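Local coordinates for tonb-dependent siderophore receptor (Acinetobacter baumannii, PDB 5FP1), which probably takes up iron across the outer membrane by binding iron-chelating siderophores, possibly ferric enterobactin, in the first step of their import, at residues E354-K359 / V416-V421; D442-E447 / A461-D466; A510-I515 / T557-V562. One frame throughout, in Å; residues are numbered along the deposited sequence.

Interaction 1. Residues E354-K359 / V416-V421; sequences EYSKQK and VESTSV. With C8E ((hydroxyethyloxy)tri(ethyloxy)octane), chain J.
Tyr355 reaches along the sheet to Glu417, and its hydroxyl OH donates to Glu417 OE2 at 2.7 Å. The acceptor sits at the ring's edge, in its plane, while the bond reaches OE2 on the anti side of the carboxylate, whose plane is turned 67° from the ring. With Tyr355 CG swung anti to its own N (chi1 171°), the ring leans over the neighbouring strand; Tyr355 CD1 lies 3.4 Å from Ser418 O, which stands obliquely to the ring. Lys357 runs out fully extended beside Glu417 without a direct salt bridge: one water accepts from Lys357 NZ and donates to Glu417 OE2, so that oxygen takes two donors. These are neighbouring antiparallel strands of the 22-stranded barrel of a TonB-dependent receptor, and Lys357 and Glu417 form a non-hydrogen-bonded pair. On the other face Ser356 and Ser418 form a hydrogen-bonded pair. Glu354 OE1 bonds Gln333 on the next strand, and a water joins Ser356 OG to Val416 O. On the Tyr355 and Lys357 face, farther along, the detergent's octyl tail touches Lys359, its C1 3.4 Å from Lys359 CG.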
loop_
_atom_site.group_PDB
_atom_site.type_symbol
_atom_site.label_atom_id
_atom_site.label_comp_id
_atom_site.label_asym_id
_atom_site.label_seq_id
_atom_site.Cartn_x
_atom_site.Cartn_y
_atom_site.Cartn_z
ATOM N N GLU A 354 -13.585 -4.094 18.758
ATOM C CA GLU A 354 -12.202 -4.418 18.460
ATOM C C GLU A 354 -11.286 -3.873 19.533
ATOM O O GLU A 354 -11.555 -2.812 20.121
ATOM C CB GLU A 354 -11.833 -3.874 17.076
ATOM C CG GLU A 354 -10.397 -4.207 16.696
ATOM C CD GLU A 354 -10.025 -3.818 15.267
ATOM O OE1 GLU A 354 -10.879 -3.905 14.356
ATOM O OE2 GLU A 354 -8.858 -3.459 15.062
ATOM N N TYR A 355 -10.210 -4.606 19.806
ATOM C CA TYR A 355 -9.159 -4.147 20.685
ATOM C C TYR A 355 -7.823 -4.389 19.983
ATOM O O TYR A 355 -7.623 -5.425 19.399
ATOM C CB TYR A 355 -9.173 -4.929 21.988
ATOM C CG TYR A 355 -7.965 -4.642 22.840
ATOM C CD1 TYR A 355 -7.885 -3.491 23.590
ATOM C CD2 TYR A 355 -6.867 -5.496 22.838
ATOM C CE1 TYR A 355 -6.771 -3.198 24.346
ATOM C CE2 TYR A 355 -5.743 -5.207 23.593
ATOM C CZ TYR A 355 -5.708 -4.066 24.347
ATOM O OH TYR A 355 -4.595 -3.765 25.100
ATOM N N SER A 356 -6.895 -3.454 20.074
ATOM C CA SER A 356 -5.522 -3.757 19.644
ATOM C C SER A 356 -4.501 -3.045 20.462
ATOM O O SER A 356 -4.742 -1.960 20.991
ATOM C CB SER A 356 -5.278 -3.410 18.171
ATOM O OG SER A 356 -5.485 -2.049 17.961
ATOM N N LYS A 357 -3.328 -3.649 20.546
ATOM C CA LYS A 357 -2.229 -3.012 21.220
ATOM C C LYS A 357 -0.942 -3.331 20.485
ATOM O O LYS A 357 -0.662 -4.487 20.161
ATOM C CB LYS A 357 -2.133 -3.448 22.681
ATOM C CG LYS A 357 -1.081 -2.662 23.437
ATOM C CD LYS A 357 -0.942 -3.143 24.880
ATOM C CE LYS A 357 -0.047 -2.212 25.667
ATOM N NZ LYS A 357 -0.180 -2.498 27.126
ATOM N N GLN A 358 -0.184 -2.286 20.214
ATOM C CA GLN A 358 1.049 -2.410 19.451
ATOM C C GLN A 358 2.177 -1.774 20.232
ATOM O O GLN A 358 2.029 -0.677 20.752
ATOM C CB GLN A 358 0.913 -1.698 18.115
ATOM C CG GLN A 358 2.118 -1.882 17.226
ATOM C CD GLN A 358 2.006 -1.162 15.876
ATOM O OE1 GLN A 358 0.992 -0.507 15.538
ATOM N NE2 GLN A 358 3.071 -1.257 15.113
ATOM N N LYS A 359 3.324 -2.444 20.258
ATOM C CA LYS A 359 4.525 -1.910 20.884
ATOM C C LYS A 359 5.694 -2.025 19.921
ATOM O O LYS A 359 5.942 -3.084 19.329
ATOM C CB LYS A 359 4.876 -2.652 22.182
ATOM C CG LYS A 359 3.789 -2.558 23.247
ATOM C CD LYS A 359 4.260 -2.978 24.646
ATOM C CE LYS A 359 5.153 -1.924 25.317
ATOM N NZ LYS A 359 4.405 -0.827 26.026
ATOM N N VAL A 416 0.748 1.920 21.020
ATOM C CA VAL A 416 -0.574 2.387 20.561
ATOM C C VAL A 416 -1.602 1.362 21.015
ATOM O O VAL A 416 -1.484 0.150 20.756
ATOM C CB VAL A 416 -0.631 2.553 19.034
ATOM C CG1 VAL A 416 -2.031 2.924 18.575
ATOM C CG2 VAL A 416 0.371 3.615 18.581
ATOM N N GLU A 417 -2.613 1.859 21.695
ATOM C CA GLU A 417 -3.686 1.024 22.186
ATOM C C GLU A 417 -5.004 1.611 21.683
ATOM O O GLU A 417 -5.249 2.823 21.798
ATOM C CB GLU A 417 -3.648 0.984 23.714
ATOM C CG GLU A 417 -4.620 -0.031 24.317
ATOM C CD GLU A 417 -4.357 -0.256 25.812
ATOM O OE1 GLU A 417 -3.901 0.683 26.467
ATOM O OE2 GLU A 417 -4.595 -1.365 26.307
ATOM N N SER A 418 -5.865 0.759 21.156
ATOM C CA SER A 418 -7.155 1.210 20.660
ATOM C C SER A 418 -8.276 0.302 21.109
ATOM O O SER A 418 -8.076 -0.881 21.409
ATOM C CB SER A 418 -7.151 1.271 19.142
ATOM O OG SER A 418 -7.030 -0.025 18.590
ATOM N N THR A 419 -9.467 0.871 21.120
ATOM C CA THR A 419 -10.671 0.144 21.440
ATOM C C THR A 419 -11.832 0.761 20.694
ATOM O O THR A 419 -12.009 1.976 20.715
ATOM C CB THR A 419 -10.986 0.233 22.931
ATOM O OG1 THR A 419 -9.801 -0.065 23.685
ATOM C CG2 THR A 419 -12.101 -0.745 23.272
ATOM N N SER A 420 -12.651 -0.071 20.070
ATOM C CA SER A 420 -13.725 0.446 19.263
ATOM C C SER A 420 -14.943 -0.427 19.246
ATOM O O SER A 420 -14.882 -1.630 19.500
ATOM C CB SER A 420 -13.238 0.639 17.821
ATOM O OG SER A 420 -12.511 -0.461 17.362
ATOM N N VAL A 421 -16.064 0.196 18.906
ATOM C CA VAL A 421 -17.336 -0.477 18.748
ATOM C C VAL A 421 -17.986 0.133 17.505
ATOM O O VAL A 421 -17.858 1.335 17.282
ATOM C CB VAL A 421 -18.259 -0.198 19.958
ATOM C CG1 VAL A 421 -19.553 -1.002 19.851
ATOM C CG2 VAL A 421 -17.544 -0.472 21.275
HETATM C C1 C8E J . 2.305 -5.640 23.122
HETATM C C2 C8E J . 1.418 -6.302 22.092
HETATM C C3 C8E J . 1.834 -7.751 21.845
HETATM C C4 C8E J . 1.085 -8.711 22.764
HETATM C C5 C8E J . 1.545 -10.156 22.596
HETATM C C6 C8E J . 1.405 -10.604 21.151
HETATM C C7 C8E J . 2.658 -10.292 20.331
HETATM C C8 C8E J . 2.740 -11.182 19.099
HETATM O O9 C8E J . 4.075 -11.674 18.986
HETATM C C10 C8E J . 4.369 -12.306 17.731
HETATM C C11 C8E J . 3.248 -13.226 17.244
HETATM O O12 C8E J . 3.696 -14.047 16.154
HETATM O O HOH W 1 -7.572 -1.450 16.509
HETATM O O HOH W 2 -3.133 -0.539 18.434
HETATM O O HOH W 3 -2.608 -2.047 28.268
#

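Interaction 2. Residues D442-E447 / A461-D466; sequences DKFEAE and AKNNSD. With C8E ((hydroxyethyloxy)tri(ethyloxy)octane), chain E.
Glu445 and Asn464 stand side by side and point the same way, a non-hydrogen-bonded pair within the antiparallel hairpin of strands 433-450 and 459-476, two consecutive strands of the TonB-dependent receptor barrel. Phe444 with Ser465, and Ala446 with Asn463, are the flanking hydrogen-bonded pairs, each closed by two backbone bonds.

Lys462 is the side chain to follow. Its CB lies near Ala446 O, and Lys462 CG comes closer to Ala446 O, at 3.6 Å. Lys462 CD then touches both acidic side chains, 3.7 Å from Glu447 OE2 and 4.1 Å from Glu445 CD. At chi3 (72°) the chain bends, and Lys462 NZ ends 4.4 Å from Glu447 OE2, too far for a salt bridge; Glu445 OE1 is a little farther still. The ammonium group therefore lies near two opposite charges without gripping either, and its field probably favours the charged form of both.

On the other face the side chains are buried. Phe444 meets Asn463 at about a right angle, with Asn463 OD1 at the ring edge, in its plane, 3.9 Å from Phe444 CD1. That oxygen is already engaged: Ser465 OG donates to Asn463 OD1 at 2.6 Å, in the amide plane and on a lone pair, which helps fix the amide's rotation. Asn463 ND2 turns instead to the loop, bonding Gln513 O. Val416 of the preceding strand and Pro494 of a loop pack on Phe444.

At the far end Asp466 OD2 accepts from Trp441 NE1 and also meets a detergent molecule, whose C11 lies 3.1 Å from that oxygen.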
loop_
_atom_site.group_PDB
_atom_site.type_symbol
_atom_site.label_atom_id
_atom_site.label_comp_id
_atom_site.label_asym_id
_atom_site.label_seq_id
_atom_site.Cartn_x
_atom_site.Cartn_y
_atom_site.Cartn_z
ATOM N N ASP A 442 -14.243 5.142 18.263
ATOM C CA ASP A 442 -12.870 4.708 18.509
ATOM C C ASP A 442 -12.286 5.460 19.694
ATOM O O ASP A 442 -12.484 6.672 19.841
ATOM C CB ASP A 442 -11.969 4.969 17.292
ATOM C CG ASP A 442 -12.131 3.931 16.214
ATOM O OD1 ASP A 442 -11.490 2.878 16.318
ATOM O OD2 ASP A 442 -12.914 4.151 15.268
ATOM N N LYS A 443 -11.552 4.730 20.529
ATOM C CA LYS A 443 -10.654 5.347 21.481
ATOM C C LYS A 443 -9.231 4.982 21.104
ATOM O O LYS A 443 -8.941 3.815 20.801
ATOM C CB LYS A 443 -10.971 4.843 22.893
ATOM C CG LYS A 443 -10.004 5.348 23.947
ATOM C CD LYS A 443 -10.430 4.874 25.329
ATOM C CE LYS A 443 -9.470 5.380 26.398
ATOM N NZ LYS A 443 -9.713 4.693 27.694
ATOM N N PHE A 444 -8.356 5.974 21.106
ATOM C CA PHE A 444 -7.000 5.810 20.592
ATOM C C PHE A 444 -6.046 6.425 21.615
ATOM O O PHE A 444 -6.242 7.555 22.083
ATOM C CB PHE A 444 -6.885 6.503 19.228
ATOM C CG PHE A 444 -5.486 6.545 18.647
ATOM C CD1 PHE A 444 -4.649 7.610 18.905
ATOM C CD2 PHE A 444 -5.045 5.550 17.792
ATOM C CE1 PHE A 444 -3.364 7.671 18.356
ATOM C CE2 PHE A 444 -3.767 5.600 17.230
ATOM C CZ PHE A 444 -2.933 6.657 17.522
ATOM N N GLU A 445 -5.003 5.694 21.946
ATOM C CA GLU A 445 -3.919 6.259 22.721
ATOM C C GLU A 445 -2.554 5.904 22.123
ATOM O O GLU A 445 -2.273 4.737 21.838
ATOM C CB GLU A 445 -3.978 5.769 24.161
ATOM C CG GLU A 445 -2.802 6.295 24.973
ATOM C CD GLU A 445 -2.787 5.738 26.388
ATOM O OE1 GLU A 445 -3.657 6.100 27.207
ATOM O OE2 GLU A 445 -1.884 4.955 26.672
ATOM N N ALA A 446 -1.712 6.919 21.929
ATOM C CA ALA A 446 -0.355 6.702 21.439
ATOM C C ALA A 446 0.599 7.321 22.429
ATOM O O ALA A 446 0.440 8.482 22.820
ATOM C CB ALA A 446 -0.164 7.307 20.068
ATOM N N GLU A 447 1.574 6.536 22.861
ATOM C CA GLU A 447 2.596 7.029 23.777
ATOM C C GLU A 447 3.969 6.691 23.259
ATOM O O GLU A 447 4.246 5.534 22.944
ATOM C CB GLU A 447 2.409 6.381 25.150
ATOM C CG GLU A 447 3.446 6.838 26.168
ATOM C CD GLU A 447 3.089 6.386 27.580
ATOM O OE1 GLU A 447 2.953 5.181 27.803
ATOM O OE2 GLU A 447 2.917 7.245 28.454
ATOM N N ALA A 461 5.882 11.643 24.895
ATOM C CA ALA A 461 4.736 12.274 24.244
ATOM C C ALA A 461 3.564 11.325 24.284
ATOM O O ALA A 461 3.713 10.111 24.052
ATOM C CB ALA A 461 5.080 12.639 22.800
ATOM N N LYS A 462 2.382 11.841 24.569
ATOM C CA LYS A 462 1.212 10.975 24.617
ATOM C C LYS A 462 -0.007 11.678 24.026
ATOM O O LYS A 462 -0.287 12.828 24.338
ATOM C CB LYS A 462 0.917 10.547 26.058
ATOM C CG LYS A 462 -0.274 9.616 26.156
ATOM C CD LYS A 462 -0.277 8.821 27.447
ATOM C CE LYS A 462 -0.607 9.687 28.635
ATOM N NZ LYS A 462 -0.924 8.823 29.815
ATOM N N ASN A 463 -0.734 10.981 23.181
ATOM C CA ASN A 463 -2.015 11.485 22.674
ATOM C C ASN A 463 -3.107 10.544 23.108
ATOM O O ASN A 463 -2.956 9.323 23.041
ATOM C CB ASN A 463 -1.984 11.530 21.161
ATOM C CG ASN A 463 -3.286 12.024 20.571
ATOM O OD1 ASN A 463 -4.153 11.233 20.219
ATOM N ND2 ASN A 463 -3.457 13.332 20.538
ATOM N N ASN A 464 -4.209 11.114 23.539
ATOM C CA ASN A 464 -5.442 10.385 23.752
ATOM C C ASN A 464 -6.496 11.083 22.912
ATOM O O ASN A 464 -6.671 12.296 23.019
ATOM C CB ASN A 464 -5.875 10.436 25.220
ATOM C CG ASN A 464 -5.019 9.545 26.095
ATOM O OD1 ASN A 464 -5.252 8.340 26.205
ATOM N ND2 ASN A 464 -3.998 10.119 26.663
ATOM N N SER A 465 -7.157 10.319 22.051
ATOM C CA SER A 465 -8.186 10.857 21.150
ATOM C C SER A 465 -9.342 9.874 21.209
ATOM O O SER A 465 -9.149 8.666 21.360
ATOM C CB SER A 465 -7.665 10.931 19.709
ATOM O OG SER A 465 -6.600 11.867 19.575
ATOM N N ASP A 466 -10.552 10.372 21.135
ATOM C CA ASP A 466 -11.649 9.487 20.886
ATOM C C ASP A 466 -12.592 10.170 19.908
ATOM O O ASP A 466 -12.731 11.390 19.907
ATOM C CB ASP A 466 -12.295 9.022 22.168
ATOM C CG ASP A 466 -13.232 9.992 22.700
ATOM O OD1 ASP A 466 -12.744 11.024 23.188
ATOM O OD2 ASP A 466 -14.450 9.729 22.606
HETATM C C1 C8E E . -21.612 2.431 17.850
HETATM C C2 C8E E . -20.993 3.661 18.477
HETATM C C3 C8E E . -22.070 4.529 19.102
HETATM C C4 C8E E . -21.733 6.018 19.052
HETATM C C5 C8E E . -21.157 6.512 20.376
HETATM C C6 C8E E . -21.486 7.981 20.632
HETATM C C7 C8E E . -20.780 8.489 21.889
HETATM C C8 C8E E . -20.138 9.862 21.687
HETATM O O9 C8E E . -18.752 9.806 22.040
HETATM C C10 C8E E . -18.128 11.095 22.055
HETATM C C11 C8E E . -16.870 11.079 21.181
HETATM O O12 C8E E . -16.363 12.394 20.914
HETATM C C13 C8E E . -17.347 13.345 20.493
HETATM C C14 C8E E . -18.154 12.822 19.306
HETATM O O15 C8E E . -19.286 13.658 19.056
HETATM C C16 C8E E . -20.461 13.241 19.749
HETATM C C17 C8E E . -21.536 12.863 18.740
HETATM O O18 C8E E . -22.455 11.956 19.346
HETATM C C19 C8E E . -22.999 11.060 18.381
HETATM C C20 C8E E . -24.052 10.171 19.029
HETATM O O21 C8E E . -24.318 9.064 18.161
#

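Interaction 3. Residues A510-I515 / T557-V562; sequences ANNQMI and TTYANV
Asn512 lays its CB over one face of the Tyr559 ring, a CH-pi contact with CB 3.9 Å from the ring centroid and shifted toward the rim. Its CG is wedged between N and C of its own backbone (chi1 65°), turning the amide to its own loop, where OD1 accepts from Asn509 N and ND2 donates to Thr507 O. Tyr559 CG lies beside its backbone N, opposite the carbonyl carbon (chi1 -64°), which turns the ring to the loop; Asn511 CB meets its edge in plane, and the hydroxyl bonds Asn509 ND2.

No direct hydrogen bond crosses the contact, and the polar links across it run through water. One molecule donates to Asn511 O and accepts from Tyr559 N; another links Asn511 ND2 to Thr557 O. The Asn511 side chain crosses Thr557 at a slant, with Asn511 OD1 3.4 Å from Thr557 CB.

A type I turn from Asn512 to Ile515, closed by Ile515 N to Asn512 O at 3.0 Å, brings Ile515 back to the strand. Ile515 CD1 lies 3.7 Å from Tyr559 O, while Ile515 CG2, anti to the backbone N, slides past the Asn561 amide, 3.8 Å from Asn561 OD1. Asn561 ND2 in turn bonds Asp516 O.

The loop between strands 482-493 and 518-531 thus rests against the start of strand 558-575, at a corner of the chain where strand 536-555 runs alongside and Gln553 touches Tyr559.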
loop_
_atom_site.group_PDB
_atom_site.type_symbol
_atom_site.label_atom_id
_atom_site.label_comp_id
_atom_site.label_asym_id
_atom_site.label_seq_id
_atom_site.Cartn_x
_atom_site.Cartn_y
_atom_site.Cartn_z
ATOM N N ALA A 510 6.552 16.561 21.131
ATOM C CA ALA A 510 6.128 17.327 22.319
ATOM C C ALA A 510 5.057 18.327 21.951
ATOM O O ALA A 510 4.187 18.607 22.749
ATOM C CB ALA A 510 7.319 18.059 22.913
ATOM N N ASN A 511 5.162 18.902 20.754
ATOM C CA ASN A 511 4.339 20.043 20.393
ATOM C C ASN A 511 3.004 19.715 19.703
ATOM O O ASN A 511 2.135 20.568 19.655
ATOM C CB ASN A 511 5.170 20.976 19.524
ATOM C CG ASN A 511 6.479 21.329 20.196
ATOM O OD1 ASN A 511 7.553 21.103 19.653
ATOM N ND2 ASN A 511 6.387 21.811 21.433
ATOM N N ASN A 512 2.838 18.495 19.192
ATOM C CA ASN A 512 1.561 18.120 18.556
ATOM C C ASN A 512 0.764 17.076 19.326
ATOM O O ASN A 512 -0.355 16.683 18.927
ATOM C CB ASN A 512 1.790 17.687 17.096
ATOM C CG ASN A 512 2.610 16.422 16.963
ATOM O OD1 ASN A 512 2.832 15.682 17.925
ATOM N ND2 ASN A 512 3.087 16.176 15.748
ATOM N N GLN A 513 1.317 16.636 20.454
ATOM C CA GLN A 513 0.751 15.503 21.180
ATOM C C GLN A 513 -0.642 15.772 21.709
ATOM O O GLN A 513 -1.392 14.840 21.916
ATOM C CB GLN A 513 1.633 15.097 22.383
ATOM C CG GLN A 513 1.689 16.123 23.526
ATOM C CD GLN A 513 2.702 15.711 24.589
ATOM O OE1 GLN A 513 2.584 14.654 25.192
ATOM N NE2 GLN A 513 3.715 16.521 24.785
ATOM N N MET A 514 -0.986 17.039 21.930
ATOM C CA MET A 514 -2.292 17.379 22.491
ATOM C C MET A 514 -3.313 17.712 21.386
ATOM O O MET A 514 -4.467 17.977 21.679
ATOM C CB MET A 514 -2.174 18.563 23.484
ATOM C CG MET A 514 -1.913 19.913 22.864
ATOM S SD MET A 514 -0.431 20.091 21.850
ATOM C CE MET A 514 0.880 20.025 23.089
ATOM N N ILE A 515 -2.905 17.683 20.124
ATOM C CA ILE A 515 -3.783 18.141 19.046
ATOM C C ILE A 515 -4.850 17.077 18.753
ATOM O O ILE A 515 -4.580 15.856 18.789
ATOM C CB ILE A 515 -2.968 18.491 17.779
ATOM C CG1 ILE A 515 -1.847 19.493 18.101
ATOM C CG2 ILE A 515 -3.857 19.082 16.695
ATOM C CD1 ILE A 515 -2.343 20.876 18.478
ATOM N N THR A 557 7.851 25.037 16.821
ATOM C CA THR A 557 7.409 24.212 17.944
ATOM C C THR A 557 5.932 24.454 18.243
ATOM O O THR A 557 5.487 24.275 19.383
ATOM C CB THR A 557 8.226 24.439 19.260
ATOM O OG1 THR A 557 8.271 25.825 19.588
ATOM C CG2 THR A 557 9.626 23.910 19.186
ATOM N N THR A 558 5.153 24.771 17.211
ATOM C CA THR A 558 3.711 24.950 17.356
ATOM C C THR A 558 2.919 24.348 16.161
ATOM O O THR A 558 3.260 24.594 14.999
ATOM C CB THR A 558 3.368 26.441 17.433
ATOM O OG1 THR A 558 4.237 27.089 18.393
ATOM C CG2 THR A 558 1.900 26.656 17.805
ATOM N N TYR A 559 1.858 23.599 16.461
ATOM C CA TYR A 559 0.969 23.015 15.448
ATOM C C TYR A 559 -0.462 23.431 15.663
ATOM O O TYR A 559 -0.835 23.816 16.758
ATOM C CB TYR A 559 1.030 21.477 15.510
ATOM C CG TYR A 559 2.360 20.908 15.166
ATOM C CD1 TYR A 559 3.400 20.887 16.107
ATOM C CD2 TYR A 559 2.607 20.377 13.909
ATOM C CE1 TYR A 559 4.616 20.358 15.791
ATOM C CE2 TYR A 559 3.836 19.851 13.586
ATOM C CZ TYR A 559 4.826 19.837 14.537
ATOM O OH TYR A 559 6.030 19.311 14.239
ATOM N N ALA A 560 -1.278 23.320 14.618
ATOM C CA ALA A 560 -2.706 23.553 14.710
ATOM C C ALA A 560 -3.423 22.807 13.589
ATOM O O ALA A 560 -2.812 22.461 12.604
ATOM C CB ALA A 560 -3.004 25.054 14.581
ATOM N N ASN A 561 -4.729 22.627 13.721
ATOM C CA ASN A 561 -5.530 21.863 12.760
ATOM C C ASN A 561 -6.277 22.734 11.743
ATOM O O ASN A 561 -7.447 22.478 11.455
ATOM C CB ASN A 561 -6.586 21.090 13.508
ATOM C CG ASN A 561 -6.231 19.647 13.720
ATOM O OD1 ASN A 561 -5.248 19.130 13.191
ATOM N ND2 ASN A 561 -7.053 18.980 14.508
ATOM N N VAL A 562 -5.589 23.701 11.150
ATOM C CA VAL A 562 -6.235 24.726 10.339
ATOM C C VAL A 562 -5.984 24.560 8.843
ATOM O O VAL A 562 -6.451 25.369 8.050
ATOM C CB VAL A 562 -5.747 26.138 10.763
ATOM C CG1 VAL A 562 -6.216 26.459 12.174
ATOM C CG2 VAL A 562 -4.238 26.233 10.697
HETATM O O HOH W 4 1.524 23.141 19.343
HETATM O O HOH W 5 3.905 23.163 21.993
#

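Interactions 1 and 2 are consecutive parts of one barrel wall, with centres 10 Å apart. Strands 405-428 and 433-450 join them through Thr419 O to Lys443 N at 2.8 Å and Glu417 O to Glu445 N at 2.9 Å, while Val416 CG1 packs 3.5 Å from Phe444 CE2. Interaction 3 is 14 Å from interaction 2, centre to centre, and its loop reaches strand 459-476 of that hairpin: Gln513 OE1 takes Lys462 N, and Gln513 O takes Asn463 ND2, both at 2.9 Å. Interactions 1 and 3 do not touch, their nearest atoms being about 12 Å apart. The ligands at interactions 1 and 2 are detergent molecules, not siderophore.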